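Local coordinates for centrosomal protein of 104 kDa (Homo sapiens, PDB 5LPH) that is required for ciliogenesis and for structural integrity at the ciliary tip, and interacts with tubulin, at residues K35-A40 and L47-V52; E54-T59 and S93-R98; T240-I245 and K274-G279. All coordinates share one frame; numbering follows the deposited sequence.

Interaction 1. Residues K35-A40 and L47-V52; sequences KALREA and LGETLV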
loop_
_atom_site.group_PDB
_atom_site.type_symbol
_atom_site.label_atom_id
_atom_site.label_comp_id
_atom_site.label_asym_id
_atom_site.label_seq_id
_atom_site.Cartn_x
_atom_site.Cartn_y
_atom_site.Cartn_z
ATOM N N LYS A 35 -10.419 24.168 -10.230
ATOM C CA LYS A 35 -10.595 22.772 -9.801
ATOM C C LYS A 35 -9.775 22.422 -8.557
ATOM O O LYS A 35 -10.294 21.802 -7.621
ATOM C CB LYS A 35 -10.228 21.817 -10.947
ATOM C CG LYS A 35 -10.294 20.337 -10.591
ATOM C CD LYS A 35 -10.509 19.477 -11.840
ATOM C CE LYS A 35 -11.976 19.289 -12.131
ATOM N NZ LYS A 35 -12.240 18.500 -13.365
ATOM N N ALA A 36 -8.501 22.810 -8.565
ATOM C CA ALA A 36 -7.591 22.567 -7.435
ATOM C C ALA A 36 -8.021 23.301 -6.165
ATOM O O ALA A 36 -7.862 22.797 -5.051
ATOM C CB ALA A 36 -6.179 22.976 -7.811
ATOM N N LEU A 37 -8.561 24.500 -6.358
ATOM C CA LEU A 37 -9.039 25.355 -5.276
ATOM C C LEU A 37 -10.163 24.685 -4.483
ATOM O O LEU A 37 -10.143 24.689 -3.250
ATOM C CB LEU A 37 -9.528 26.688 -5.864
ATOM C CG LEU A 37 -9.279 28.021 -5.169
ATOM C CD1 LEU A 37 -7.906 28.102 -4.516
ATOM C CD2 LEU A 37 -9.456 29.118 -6.210
ATOM N N ARG A 38 -11.125 24.096 -5.194
ATOM C CA ARG A 38 -12.255 23.398 -4.552
ATOM C C ARG A 38 -11.821 22.065 -3.939
ATOM O O ARG A 38 -12.249 21.707 -2.836
ATOM C CB ARG A 38 -13.406 23.180 -5.548
ATOM C CG ARG A 38 -13.922 24.452 -6.229
ATOM C CD ARG A 38 -14.532 25.476 -5.267
ATOM N NE ARG A 38 -14.401 26.852 -5.760
ATOM C CZ ARG A 38 -14.776 27.948 -5.092
ATOM N NH1 ARG A 38 -15.334 27.868 -3.880
ATOM N NH2 ARG A 38 -14.594 29.148 -5.647
ATOM N N GLU A 39 -10.951 21.365 -4.659
ATOM C CA GLU A 39 -10.338 20.110 -4.217
ATOM C C GLU A 39 -9.540 20.282 -2.914
ATOM O O GLU A 39 -9.714 19.509 -1.967
ATOM C CB GLU A 39 -9.421 19.597 -5.338
ATOM C CG GLU A 39 -8.874 18.190 -5.199
ATOM C CD GLU A 39 -7.948 17.836 -6.357
ATOM O OE1 GLU A 39 -8.309 16.947 -7.154
ATOM O OE2 GLU A 39 -6.876 18.465 -6.494
ATOM N N ALA A 40 -8.698 21.317 -2.864
ATOM C CA ALA A 40 -7.813 21.585 -1.716
ATOM C C ALA A 40 -8.355 22.639 -0.735
ATOM O O ALA A 40 -7.596 23.166 0.089
ATOM C CB ALA A 40 -6.444 22.005 -2.225
ATOM N N LEU A 47 -3.272 24.835 6.268
ATOM C CA LEU A 47 -1.843 24.986 5.944
ATOM C C LEU A 47 -1.473 26.327 5.320
ATOM O O LEU A 47 -0.288 26.659 5.268
ATOM C CB LEU A 47 -1.408 23.872 4.988
ATOM C CG LEU A 47 -1.694 22.449 5.462
ATOM C CD1 LEU A 47 -1.334 21.469 4.361
ATOM C CD2 LEU A 47 -0.935 22.142 6.744
ATOM N N GLY A 48 -2.464 27.070 4.826
ATOM C CA GLY A 48 -2.237 28.353 4.164
ATOM C C GLY A 48 -2.142 28.172 2.661
ATOM O O GLY A 48 -1.740 27.106 2.174
ATOM N N GLU A 49 -2.507 29.216 1.927
ATOM C CA GLU A 49 -2.528 29.163 0.470
ATOM C C GLU A 49 -1.139 29.016 -0.151
ATOM O O GLU A 49 -1.000 28.346 -1.162
ATOM C CB GLU A 49 -3.210 30.404 -0.106
ATOM C CG GLU A 49 -3.497 30.302 -1.597
ATOM C CD GLU A 49 -4.333 31.454 -2.120
ATOM O OE1 GLU A 49 -5.116 31.237 -3.070
ATOM O OE2 GLU A 49 -4.206 32.577 -1.588
ATOM N N THR A 50 -0.130 29.645 0.447
ATOM C CA THR A 50 1.238 29.631 -0.086
ATOM C C THR A 50 1.774 28.207 -0.207
ATOM O O THR A 50 2.231 27.798 -1.274
ATOM C CB THR A 50 2.199 30.473 0.794
ATOM O OG1 THR A 50 1.770 31.837 0.788
ATOM C CG2 THR A 50 3.648 30.414 0.276
ATOM N N LEU A 51 1.705 27.464 0.893
ATOM C CA LEU A 51 2.198 26.093 0.933
ATOM C C LEU A 51 1.420 25.180 -0.019
ATOM O O LEU A 51 2.022 24.326 -0.677
ATOM C CB LEU A 51 2.169 25.552 2.366
ATOM C CG LEU A 51 3.044 24.324 2.653
ATOM C CD1 LEU A 51 3.499 24.338 4.106
ATOM C CD2 LEU A 51 2.331 23.015 2.323
ATOM N N VAL A 52 0.103 25.355 -0.110
ATOM C CA VAL A 52 -0.707 24.518 -1.015
ATOM C C VAL A 52 -0.370 24.817 -2.482
ATOM O O VAL A 52 -0.266 23.896 -3.292
ATOM C CB VAL A 52 -2.225 24.663 -0.758
ATOM C CG1 VAL A 52 -3.043 23.915 -1.800
ATOM C CG2 VAL A 52 -2.573 24.140 0.628
#

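Interaction 2. Residues E54-T59 and S93-R98; sequences EAYCKT and SVFLVR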
loop_
_atom_site.group_PDB
_atom_site.type_symbol
_atom_site.label_atom_id
_atom_site.label_comp_id
_atom_site.label_asym_id
_atom_site.label_seq_id
_atom_site.Cartn_x
_atom_site.Cartn_y
_atom_site.Cartn_z
ATOM N N GLU A 54 2.531 26.007 -3.679
ATOM C CA GLU A 54 3.829 25.344 -3.870
ATOM C C GLU A 54 3.673 23.862 -4.242
ATOM O O GLU A 54 4.248 23.396 -5.231
ATOM C CB GLU A 54 4.673 25.403 -2.598
ATOM C CG GLU A 54 5.546 26.622 -2.396
ATOM C CD GLU A 54 6.585 26.355 -1.316
ATOM O OE1 GLU A 54 6.183 26.261 -0.137
ATOM O OE2 GLU A 54 7.788 26.206 -1.649
ATOM N N ALA A 55 2.889 23.143 -3.438
ATOM C CA ALA A 55 2.649 21.706 -3.629
ATOM C C ALA A 55 1.984 21.353 -4.954
ATOM O O ALA A 55 2.231 20.277 -5.488
ATOM C CB ALA A 55 1.825 21.149 -2.472
ATOM N N TYR A 56 1.147 22.251 -5.474
ATOM C CA TYR A 56 0.416 22.035 -6.735
ATOM C C TYR A 56 1.130 22.507 -8.006
ATOM O O TYR A 56 0.701 22.158 -9.109
ATOM C CB TYR A 56 -0.955 22.727 -6.681
ATOM C CG TYR A 56 -2.070 21.850 -6.156
ATOM C CD1 TYR A 56 -2.217 21.619 -4.790
ATOM C CD2 TYR A 56 -2.990 21.270 -7.020
ATOM C CE1 TYR A 56 -3.239 20.824 -4.303
ATOM C CE2 TYR A 56 -4.020 20.469 -6.541
ATOM C CZ TYR A 56 -4.134 20.248 -5.180
ATOM O OH TYR A 56 -5.137 19.465 -4.677
ATOM N N CYS A 57 2.189 23.300 -7.876
ATOM C CA CYS A 57 2.755 23.989 -9.043
ATOM C C CYS A 57 3.663 23.088 -9.893
ATOM O O CYS A 57 4.016 21.972 -9.496
ATOM C CB CYS A 57 3.493 25.254 -8.611
ATOM S SG CYS A 57 5.129 24.976 -7.938
ATOM N N LYS A 58 4.046 23.603 -11.057
ATOM C CA LYS A 58 4.777 22.833 -12.067
ATOM C C LYS A 58 6.293 22.752 -11.844
ATOM O O LYS A 58 6.987 22.139 -12.646
ATOM C CB LYS A 58 4.479 23.398 -13.461
ATOM C CG LYS A 58 3.091 23.045 -13.966
ATOM C CD LYS A 58 2.746 23.833 -15.219
ATOM C CE LYS A 58 1.378 23.452 -15.767
ATOM N NZ LYS A 58 0.996 24.345 -16.894
ATOM N N THR A 59 6.801 23.361 -10.771
ATOM C CA THR A 59 8.229 23.363 -10.474
ATOM C C THR A 59 8.516 22.349 -9.366
ATOM O O THR A 59 8.128 22.563 -8.212
ATOM C CB THR A 59 8.683 24.781 -10.052
ATOM O OG1 THR A 59 8.228 25.723 -11.027
ATOM C CG2 THR A 59 10.195 24.880 -9.940
ATOM N N SER A 93 -2.194 17.487 5.781
ATOM C CA SER A 93 -0.899 16.959 5.371
ATOM C C SER A 93 -1.020 15.636 4.620
ATOM O O SER A 93 -0.340 15.431 3.616
ATOM C CB SER A 93 0.026 16.810 6.577
ATOM O OG SER A 93 0.229 18.076 7.172
ATOM N N VAL A 94 -1.897 14.758 5.096
ATOM C CA VAL A 94 -2.172 13.493 4.412
ATOM C C VAL A 94 -2.777 13.726 3.022
ATOM O O VAL A 94 -2.460 12.991 2.081
ATOM C CB VAL A 94 -3.057 12.561 5.282
ATOM C CG1 VAL A 94 -3.590 11.381 4.482
ATOM C CG2 VAL A 94 -2.256 12.053 6.472
ATOM N N PHE A 95 -3.633 14.742 2.899
ATOM C CA PHE A 95 -4.194 15.140 1.598
ATOM C C PHE A 95 -3.088 15.487 0.580
ATOM O O PHE A 95 -3.157 15.072 -0.578
ATOM C CB PHE A 95 -5.195 16.302 1.767
ATOM C CG PHE A 95 -5.659 16.907 0.467
ATOM C CD1 PHE A 95 -4.981 17.984 -0.096
ATOM C CD2 PHE A 95 -6.776 16.411 -0.189
ATOM C CE1 PHE A 95 -5.398 18.542 -1.294
ATOM C CE2 PHE A 95 -7.204 16.969 -1.388
ATOM C CZ PHE A 95 -6.510 18.036 -1.941
ATOM N N LEU A 96 -2.081 16.242 1.017
ATOM C CA LEU A 96 -0.946 16.599 0.156
ATOM C C LEU A 96 0.002 15.423 -0.117
ATOM O O LEU A 96 0.484 15.282 -1.238
ATOM C CB LEU A 96 -0.170 17.792 0.728
ATOM C CG LEU A 96 -0.886 19.147 0.706
ATOM C CD1 LEU A 96 0.016 20.202 1.315
ATOM C CD2 LEU A 96 -1.298 19.568 -0.698
ATOM N N VAL A 97 0.257 14.589 0.893
ATOM C CA VAL A 97 1.051 13.363 0.712
ATOM C C VAL A 97 0.435 12.463 -0.356
ATOM O O VAL A 97 1.131 11.979 -1.246
ATOM C CB VAL A 97 1.215 12.592 2.045
ATOM C CG1 VAL A 97 1.623 11.132 1.832
ATOM C CG2 VAL A 97 2.235 13.300 2.921
ATOM N N ARG A 98 -0.876 12.275 -0.277
ATOM C CA ARG A 98 -1.615 11.441 -1.227
ATOM C C ARG A 98 -1.400 11.844 -2.693
ATOM O O ARG A 98 -1.244 10.988 -3.556
ATOM C CB ARG A 98 -3.109 11.475 -0.880
ATOM C CG ARG A 98 -4.000 10.567 -1.704
ATOM C CD ARG A 98 -5.448 10.739 -1.294
ATOM N NE ARG A 98 -6.369 10.235 -2.312
ATOM C CZ ARG A 98 -6.818 8.983 -2.402
ATOM N NH1 ARG A 98 -6.439 8.043 -1.533
ATOM N NH2 ARG A 98 -7.665 8.661 -3.376
#

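Interaction 3. Residues T240-I245 and K274-G279; sequences TAVRII and KTIFEG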
loop_
_atom_site.group_PDB
_atom_site.type_symbol
_atom_site.label_atom_id
_atom_site.label_comp_id
_atom_site.label_asym_id
_atom_site.label_seq_id
_atom_site.Cartn_x
_atom_site.Cartn_y
_atom_site.Cartn_z
ATOM N N THR A 240 2.854 -17.945 -10.352
ATOM C CA THR A 240 3.111 -17.499 -8.970
ATOM C C THR A 240 1.977 -17.926 -8.023
ATOM O O THR A 240 2.218 -18.236 -6.854
ATOM C CB THR A 240 3.314 -15.967 -8.866
ATOM O OG1 THR A 240 4.149 -15.498 -9.932
ATOM C CG2 THR A 240 3.948 -15.585 -7.515
ATOM N N ALA A 241 0.744 -17.934 -8.522
ATOM C CA ALA A 241 -0.406 -18.439 -7.747
ATOM C C ALA A 241 -0.208 -19.899 -7.332
ATOM O O ALA A 241 -0.490 -20.272 -6.181
ATOM C CB ALA A 241 -1.691 -18.290 -8.541
ATOM N N VAL A 242 0.295 -20.707 -8.267
ATOM C CA VAL A 242 0.637 -22.107 -7.994
ATOM C C VAL A 242 1.635 -22.173 -6.834
ATOM O O VAL A 242 1.407 -22.899 -5.867
ATOM C CB VAL A 242 1.190 -22.818 -9.259
ATOM C CG1 VAL A 242 1.824 -24.164 -8.922
ATOM C CG2 VAL A 242 0.089 -22.996 -10.302
ATOM N N ARG A 243 2.714 -21.393 -6.927
ATOM C CA ARG A 243 3.755 -21.347 -5.883
ATOM C C ARG A 243 3.235 -20.971 -4.485
ATOM O O ARG A 243 3.697 -21.529 -3.491
ATOM C CB ARG A 243 4.894 -20.400 -6.289
ATOM C CG ARG A 243 5.770 -20.919 -7.429
ATOM C CD ARG A 243 6.679 -19.840 -7.999
ATOM N NE ARG A 243 7.693 -19.401 -7.029
ATOM C CZ ARG A 243 7.949 -18.126 -6.725
ATOM N NH1 ARG A 243 7.284 -17.136 -7.314
ATOM N NH2 ARG A 243 8.887 -17.834 -5.827
ATOM N N ILE A 244 2.281 -20.041 -4.414
ATOM C CA ILE A 244 1.668 -19.643 -3.129
ATOM C C ILE A 244 0.760 -20.740 -2.570
ATOM O O ILE A 244 0.777 -21.008 -1.365
ATOM C CB ILE A 244 0.879 -18.317 -3.231
ATOM C CG1 ILE A 244 1.837 -17.174 -3.579
ATOM C CG2 ILE A 244 0.154 -18.009 -1.917
ATOM C CD1 ILE A 244 1.172 -15.831 -3.786
ATOM N N ILE A 245 -0.023 -21.372 -3.443
ATOM C CA ILE A 245 -0.890 -22.488 -3.038
ATOM C C ILE A 245 -0.061 -23.643 -2.451
ATOM O O ILE A 245 -0.439 -24.202 -1.416
ATOM C CB ILE A 245 -1.783 -22.975 -4.211
ATOM C CG1 ILE A 245 -2.831 -21.906 -4.547
ATOM C CG2 ILE A 245 -2.493 -24.282 -3.866
ATOM C CD1 ILE A 245 -3.398 -22.016 -5.943
ATOM N N LYS A 274 -2.933 -29.838 -12.434
ATOM C CA LYS A 274 -2.016 -30.987 -12.445
ATOM C C LYS A 274 -0.786 -30.679 -11.588
ATOM O O LYS A 274 -0.478 -31.426 -10.658
ATOM C CB LYS A 274 -1.599 -31.379 -13.876
ATOM C CG LYS A 274 -0.375 -32.292 -13.952
ATOM C CD LYS A 274 -0.174 -32.903 -15.330
ATOM C CE LYS A 274 1.093 -33.746 -15.364
ATOM N NZ LYS A 274 1.527 -34.074 -16.750
ATOM N N THR A 275 -0.115 -29.569 -11.900
ATOM C CA THR A 275 1.081 -29.122 -11.164
ATOM C C THR A 275 0.830 -28.987 -9.656
ATOM O O THR A 275 1.677 -29.367 -8.842
ATOM C CB THR A 275 1.600 -27.766 -11.694
ATOM O OG1 THR A 275 1.591 -27.762 -13.127
ATOM C CG2 THR A 275 3.020 -27.480 -11.190
ATOM N N ILE A 276 -0.335 -28.444 -9.301
ATOM C CA ILE A 276 -0.723 -28.256 -7.899
ATOM C C ILE A 276 -0.893 -29.597 -7.183
ATOM O O ILE A 276 -0.297 -29.812 -6.125
ATOM C CB ILE A 276 -2.023 -27.411 -7.776
ATOM C CG1 ILE A 276 -1.745 -25.961 -8.192
ATOM C CG2 ILE A 276 -2.574 -27.438 -6.350
ATOM C CD1 ILE A 276 -2.978 -25.165 -8.567
ATOM N N PHE A 277 -1.692 -30.490 -7.766
ATOM C CA PHE A 277 -2.047 -31.751 -7.098
ATOM C C PHE A 277 -0.891 -32.752 -7.009
ATOM O O PHE A 277 -0.752 -33.429 -5.987
ATOM C CB PHE A 277 -3.295 -32.393 -7.732
ATOM C CG PHE A 277 -4.573 -31.640 -7.454
ATOM C CD1 PHE A 277 -4.979 -31.384 -6.144
ATOM C CD2 PHE A 277 -5.384 -31.200 -8.499
ATOM C CE1 PHE A 277 -6.151 -30.692 -5.885
ATOM C CE2 PHE A 277 -6.558 -30.509 -8.245
ATOM C CZ PHE A 277 -6.942 -30.256 -6.938
ATOM N N GLU A 278 -0.064 -32.853 -8.052
ATOM C CA GLU A 278 1.173 -33.649 -7.952
ATOM C C GLU A 278 2.241 -32.907 -7.138
ATOM O O GLU A 278 3.155 -33.532 -6.603
ATOM C CB GLU A 278 1.691 -34.117 -9.324
ATOM C CG GLU A 278 2.336 -33.066 -10.219
ATOM C CD GLU A 278 2.735 -33.611 -11.587
ATOM O OE1 GLU A 278 3.632 -33.035 -12.249
ATOM O OE2 GLU A 278 2.145 -34.622 -12.013
ATOM N N GLY A 279 2.113 -31.582 -7.044
ATOM C CA GLY A 279 2.828 -30.797 -6.040
ATOM C C GLY A 279 2.469 -31.200 -4.617
ATOM O O GLY A 279 3.354 -31.391 -3.789
#

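Interaction 1. Residues K35-A40 and L47-V52
Val-52 reaches across to Ala-40 through a single methyl group. Its CB carries two branches, and CG1, anti to the backbone N (chi1 174°), is the one that does the touching: it comes to 3.9 Å from Ala-40 CB, methyl against methyl. The other branch, CG2, lies anti to the carbonyl carbon instead and stays 5.3 Å from Ala-40 CB. The CA atoms of Ala-40 and Val-52 are 7.7 Å apart, a modest spacing that the smallness of the alanine side chain helps to allow. At the Leu-37 and Glu-49 side the contact is looser. Leu-37 CD1 comes to 4.4 Å from Glu-49 OE1, a grazing approach of a methyl to a carboxylate oxygen rather than a bond. With chi1 at -141°, away from a staggered position, the leucine brings its end nearer to segment 47-52 than the direction of its CB suggests.

These residues belong to the beginning of the TOG domain, a helical array built on HEAT-type repeats, in which the short helix 34-39 and helix 49-56 are linked by the equally short helix 41-47. Ile-44 of that middle helix touches Leu-37, Glu-49 and Val-52 alike, so it bridges the two segments, and Leu-32 from the loop ahead packs on Leu-37 and Val-52. Ala-40 is the residue where the first helix ends and the next begins; its N still closes the last turn with Ala-36 O at 2.8 Å.

Gly-48 precedes helix 49-56 at its N-cap position, where at its backbone angles a CB would run into Leu-47 O. The first turn that follows is held weakly, Val-52 N lying 3.4 Å from Gly-48 O, and the same turn carries Val-52 CB toward the segment 35-40.

Interaction 2. Residues E54-T59 and S93-R98
The rings of Tyr-56 and Phe-95 meet edge to edge. Phe-95 CE1 sits near the plane of the tyrosine ring, at its rim, and the tyrosine OH in turn lies at the rim of the phenylalanine ring, 3.4 Å from Phe-95 CZ. The ring planes are inclined by about 26°, although the side chains as a whole cross at about a right angle. Arg-99 makes a cation-pi contact with the tyrosine ring, while Ala-40 touches both aromatic side chains.

This is a helix-to-helix contact of the HEAT-repeat array of the TOG domain, joining the end of helix 49-56 to the long helix 83-100. The phenylalanine is brought to the tyrosine by its first torsion, which sets CG anti to the backbone N (chi1 171°). The phenol oxygen has its polar partner elsewhere: it is hydrogen-bonded to Glu-39 OE2, which probably helps hold the tip of Tyr-56 where it borders the phenylalanine.

Beside the aromatic pair, Leu-96 supplies the aliphatic part. Its CG leans beside the backbone N, and CD2 reaches over to Ala-55 and Tyr-56. Toward the tyrosine it comes in obliquely, 4.3 Å from Tyr-56 CE1. The small side chain of Ala-55 points toward helix 83-100, consistent with the 7.3 Å between the CA atoms of Ala-55 and Leu-96. Here the methyl Ala-55 CB rests 3.9 Å from Leu-96 CD2.

Interaction 3. Residues T240-I245 and K274-G279
Ile-276 carries the dense part of this contact, lying against Val-242 and Ile-245 with each of its outer carbons in use. CG1 comes to 4.1 Å from Val-242 CG1 and is as near to the other valine methyl. CD1 continues along the same side chain to meet Ile-245 CD1, also at 4.1 Å, while the branch methyl CG2, anti to the backbone N, packs on Ile-245 CG2 at 4.0 Å. All three residues are buried, and every touch is hydrocarbon on hydrocarbon. Replacing Ile-276 with an alanine would probably open a gap beside Val-242 and leave the two methyl groups of Ile-245 without their partners on helix 271-283.

The solvent side is sparser. There the exposed Thr-275 offers only CG2: the Thr-275 and Val-242 side chains cross at about a right angle, with Thr-275 CG2 4.2 Å from Val-242 CG1. The threonine OG1 is engaged in its own helix, hydrogen-bonded to the carbonyl of Ile-271.

The two helical segments run nearly parallel, inclined by 20°, with axes 10.0 Å apart at closest approach. Segment 240-245 falls within the second HEAT repeat, so helix 271-283 extends the array beyond that repeat toward the C-terminal end. Behind the contact, Ile-245 also rests on Met-223 and Ser-226 of helix 219-229, and Thr-240 and Ala-241 turn to Met-200 of helix 193-210.

In the fold
Interactions 1 and 2 form one continuous patch near the N-terminal end of the TOG domain, with centres 9 Å apart. They share helix 49-56 and come in series along the chain, the first closing before the second opens. Ala-36 CB touches Tyr-56 CE2 at 3.5 Å, and Leu-47 packs on Leu-96. Interaction 3 comes last in the sequence and sits on the opposite side of the chain's centre, its own centre about 51 Å from that of interaction 1 and 45 Å from that of interaction 2. The contacts thus join neighbouring helices at the two ends of an elongated, all-helical array, consistent with a repeat domain whose ends are held by separate local contacts.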